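Side-chain contacts in pilin, type IV (Thermus thermophilus, PDB 4BHR), which is a type IV pilin, probably a subunit of surface pili, here represented by its soluble domain without the membrane-spanning start of the N-terminal helix: residues L32-A35 / C36-V40; N42-A45 / S46-Q49. One frame throughout, in Å; residues are numbered along the deposited sequence.

Contact 1 of 2, residues L32-A35 / C36-V40; sequences LPQA and CDQFV
Gln-38 N donates to Ala-35 O at 3.0 Å, with an N-H...O angle of 162°, and this i+3 to i bond turns the chain from edge strand 34-35 into the 3-10 segment 36-38. The next carbonyl, Cys-36 O, accepts from both Phe-39 N and Val-40 N, so the chain goes on curling, and the Phe-39 ring lies beside residues that precede it. Phe-39 CG lies anti to its carbonyl carbon (chi1 -64°), a setting that swings the ring back along the strand. CE2 meets Gln-34 CB at 3.8 Å, and CZ reaches Leu-32 CD2 at 4.1 Å, the ring standing obliquely to both. Gln-34 meets the ring chiefly through CB; its chain then bends at chi2 (-63°), and NE2 bonds to Gln-31 O. Asp-37 OD1 rests 3.4 Å from the methyl CB of Ala-35. Val-18 of helix 6-20 and Val-52 of strand 47-54 also touch Phe-39, placing the ring between helix and sheet. Cut back to an alanine, Phe-39 would probably leave a gap between Val-18 and Val-52 and take from Leu-32 CD2 and Gln-34 CB the ring they rest on. The chemistry implies a division of labour: backbone amides shape the turn, apolar carbons of Phe-39, Leu-32 and Gln-34 pack beside it, and the disulfide from Cys-36 to Cys-50 ties it covalently to the adjacent strand.

Contact 2 of 2, residues N42-A45 / S46-Q49; sequences NPPA and SVTQ
Pro-44 and Val-47 are the first and last residues of a type I beta turn that leads the loop into strand 47-54, closed by Val-47 N donating to Pro-44 O at 2.9 Å. Val-47 holds CG1 anti to its backbone N (chi1 -178°), which leaves CG2 beside that N and directed at the pyrrolidine ring of Pro-44. The methyl meets two ring carbons at once, Pro-44 CD being 3.7 Å from Val-47 CG2 and Pro-44 CG nearer still. Pro-43 joins in from its own ring, with CB 4.2 Å from Val-47 CB, so the valine is met by both consecutive prolines. Ser-46, at the third position of the turn, places OG between its backbone N and carbonyl carbon (chi1 53°); from there OG lies alongside the Pro-44 ring, 3.8 Å from Pro-44 CB, a contact with carbon and not a polar bond. The rings restrict phi at both prolines, which probably limits how far the approach to the turn can flex. Tyr-10 of helix 6-20 touches both rings, while Ala-7 of the same helix touches Ser-46 and Val-47. Tightest among the side-chain carbons is the approach of Val-47 CG2 to Pro-44 CG, at 3.5 Å.

How the contacts relate
Contacts 1 and 2 lie in series on the connection between neighbouring antiparallel strands 34-35 and 47-54: contact 1 takes the chain out of the first strand, contact 2 delivers it into the second. Their centres are about 13 Å apart, and a single residue separates 32-40 from 42-49, yet the two do not otherwise touch. Besides the sheet, they share helix 6-20, and in particular Tyr-10, whose hydroxyl bonds to Val-40 O and whose side chain is touched by Cys-36, Pro-43 and Pro-44. Contact 1 lies nearer the centre of the chain, about 8 Å against 13 Å, though both are surface contacts. The connection thus illustrates how local turns can pack the loop between two antiparallel strands against the helix of a pilin.

Contact 1 of 2, residues L32-A35 / C36-V40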
loop_
_atom_site.group_PDB
_atom_site.type_symbol
_atom_site.label_atom_id
_atom_site.label_comp_id
_atom_site.label_asym_id
_atom_site.label_seq_id
_atom_site.Cartn_x
_atom_site.Cartn_y
_atom_site.Cartn_z
ATOM N N LEU A 32 8.455 8.169 0.301
ATOM C CA LEU A 32 7.952 7.129 1.174
ATOM C C LEU A 32 8.928 6.953 2.324
ATOM O O LEU A 32 10.116 7.318 2.178
ATOM C CB LEU A 32 7.852 5.816 0.385
ATOM C CG LEU A 32 6.747 5.781 -0.701
ATOM C CD1 LEU A 32 6.814 4.464 -1.459
ATOM C CD2 LEU A 32 5.378 5.923 -0.042
ATOM N N PRO A 33 8.464 6.414 3.468
ATOM C CA PRO A 33 7.100 5.899 3.712
ATOM C C PRO A 33 6.044 6.923 4.111
ATOM O O PRO A 33 6.355 8.061 4.498
ATOM C CB PRO A 33 7.299 4.969 4.894
ATOM C CG PRO A 33 8.368 5.678 5.703
ATOM C CD PRO A 33 9.308 6.257 4.668
ATOM N N GLN A 34 4.769 6.530 3.959
ATOM C CA GLN A 34 3.635 7.430 4.292
ATOM C C GLN A 34 2.507 6.592 4.810
ATOM O O GLN A 34 2.417 5.425 4.497
ATOM C CB GLN A 34 3.090 8.191 3.070
ATOM C CG GLN A 34 4.112 9.105 2.391
ATOM C CD GLN A 34 4.631 10.255 3.255
ATOM O OE1 GLN A 34 4.035 10.629 4.277
ATOM N NE2 GLN A 34 5.785 10.826 2.842
ATOM N N ALA A 35 1.649 7.194 5.630
ATOM C CA ALA A 35 0.367 6.581 5.964
ATOM C C ALA A 35 -0.496 6.373 4.703
ATOM O O ALA A 35 -0.459 7.160 3.781
ATOM C CB ALA A 35 -0.392 7.512 6.939
ATOM N N CYS A 36 -1.294 5.310 4.703
ATOM C CA CYS A 36 -2.067 4.993 3.515
ATOM C C CYS A 36 -3.068 6.080 3.263
ATOM O O CYS A 36 -3.546 6.202 2.115
ATOM C CB CYS A 36 -2.812 3.679 3.686
ATOM S SG CYS A 36 -1.720 2.256 3.669
ATOM N N ASP A 37 -3.440 6.827 4.319
ATOM C CA ASP A 37 -4.483 7.839 4.107
ATOM C C ASP A 37 -3.952 9.082 3.377
ATOM O O ASP A 37 -4.697 10.000 3.057
ATOM C CB ASP A 37 -5.240 8.150 5.407
ATOM C CG ASP A 37 -4.382 8.856 6.446
ATOM O OD1 ASP A 37 -3.231 9.249 6.146
ATOM O OD2 ASP A 37 -4.897 9.028 7.582
ATOM N N GLN A 38 -2.664 9.065 3.039
ATOM C CA GLN A 38 -2.088 10.089 2.187
ATOM C C GLN A 38 -2.334 9.745 0.736
ATOM O O GLN A 38 -2.103 10.565 -0.163
ATOM C CB GLN A 38 -0.593 10.276 2.483
ATOM C CG GLN A 38 -0.300 10.721 3.918
ATOM C CD GLN A 38 -1.089 11.962 4.310
ATOM O OE1 GLN A 38 -2.162 11.885 4.941
ATOM N NE2 GLN A 38 -0.572 13.122 3.921
ATOM N N PHE A 39 -2.863 8.544 0.490
ATOM C CA PHE A 39 -3.174 8.099 -0.856
ATOM C C PHE A 39 -4.657 7.854 -1.080
ATOM O O PHE A 39 -5.165 8.162 -2.139
ATOM C CB PHE A 39 -2.373 6.810 -1.176
ATOM C CG PHE A 39 -0.891 7.048 -1.173
ATOM C CD1 PHE A 39 -0.273 7.688 -2.256
ATOM C CD2 PHE A 39 -0.103 6.694 -0.066
ATOM C CE1 PHE A 39 1.085 7.995 -2.218
ATOM C CE2 PHE A 39 1.274 6.987 -0.039
ATOM C CZ PHE A 39 1.858 7.617 -1.136
ATOM N N VAL A 40 -5.298 7.214 -0.105
ATOM C CA VAL A 40 -6.762 6.958 -0.118
ATOM C C VAL A 40 -7.312 7.245 1.280
ATOM O O VAL A 40 -6.904 6.607 2.297
ATOM C CB VAL A 40 -7.096 5.503 -0.508
ATOM C CG1 VAL A 40 -8.595 5.245 -0.510
ATOM C CG2 VAL A 40 -6.504 5.139 -1.862
#

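Contact 2 of 2, residues N42-A45 / S46-Q49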
loop_
_atom_site.group_PDB
_atom_site.type_symbol
_atom_site.label_atom_id
_atom_site.label_comp_id
_atom_site.label_asym_id
_atom_site.label_seq_id
_atom_site.Cartn_x
_atom_site.Cartn_y
_atom_site.Cartn_z
ATOM N N ASN A 42 -10.175 7.592 4.379
ATOM C CA ASN A 42 -11.194 6.742 5.006
ATOM C C ASN A 42 -11.016 5.234 4.965
ATOM O O ASN A 42 -11.821 4.530 4.355
ATOM C CB ASN A 42 -12.576 7.124 4.530
ATOM C CG ASN A 42 -12.904 8.544 4.897
ATOM O OD1 ASN A 42 -12.512 9.019 5.966
ATOM N ND2 ASN A 42 -13.591 9.235 4.023
ATOM N N PRO A 43 -9.969 4.733 5.628
ATOM C CA PRO A 43 -9.801 3.277 5.681
ATOM C C PRO A 43 -10.988 2.642 6.375
ATOM O O PRO A 43 -11.635 3.297 7.219
ATOM C CB PRO A 43 -8.554 3.093 6.523
ATOM C CG PRO A 43 -8.412 4.349 7.297
ATOM C CD PRO A 43 -8.952 5.435 6.418
ATOM N N PRO A 44 -11.268 1.375 6.044
ATOM C CA PRO A 44 -12.383 0.686 6.697
ATOM C C PRO A 44 -12.125 0.443 8.177
ATOM O O PRO A 44 -10.985 0.471 8.648
ATOM C CB PRO A 44 -12.505 -0.629 5.911
ATOM C CG PRO A 44 -11.155 -0.838 5.300
ATOM C CD PRO A 44 -10.519 0.498 5.118
ATOM N N ALA A 45 -13.200 0.190 8.924
ATOM C CA ALA A 45 -13.101 -0.008 10.356
ATOM C C ALA A 45 -12.192 -1.184 10.775
ATOM O O ALA A 45 -11.607 -1.178 11.858
ATOM C CB ALA A 45 -14.504 -0.166 10.935
ATOM N N SER A 46 -12.065 -2.171 9.892
ATOM C CA SER A 46 -11.209 -3.344 10.116
ATOM C C SER A 46 -9.719 -3.008 10.046
ATOM O O SER A 46 -8.876 -3.775 10.525
ATOM C CB SER A 46 -11.513 -4.379 9.066
ATOM O OG SER A 46 -11.403 -3.761 7.792
ATOM N N VAL A 47 -9.386 -1.876 9.435
ATOM C CA VAL A 47 -7.980 -1.476 9.338
ATOM C C VAL A 47 -7.592 -0.620 10.528
ATOM O O VAL A 47 -8.197 0.414 10.780
ATOM C CB VAL A 47 -7.684 -0.740 8.023
ATOM C CG1 VAL A 47 -6.192 -0.394 7.957
ATOM C CG2 VAL A 47 -8.076 -1.634 6.861
ATOM N N THR A 48 -6.585 -1.078 11.254
ATOM C CA THR A 48 -6.067 -0.433 12.448
ATOM C C THR A 48 -5.037 0.640 12.120
ATOM O O THR A 48 -5.033 1.721 12.703
ATOM C CB THR A 48 -5.304 -1.482 13.270
ATOM O OG1 THR A 48 -6.189 -2.568 13.569
ATOM C CG2 THR A 48 -4.733 -0.882 14.561
ATOM N N GLN A 49 -4.123 0.294 11.225
ATOM C CA GLN A 49 -2.962 1.127 10.883
ATOM C C GLN A 49 -2.602 0.655 9.492
ATOM O O GLN A 49 -2.814 -0.492 9.172
ATOM C CB GLN A 49 -1.798 0.821 11.830
#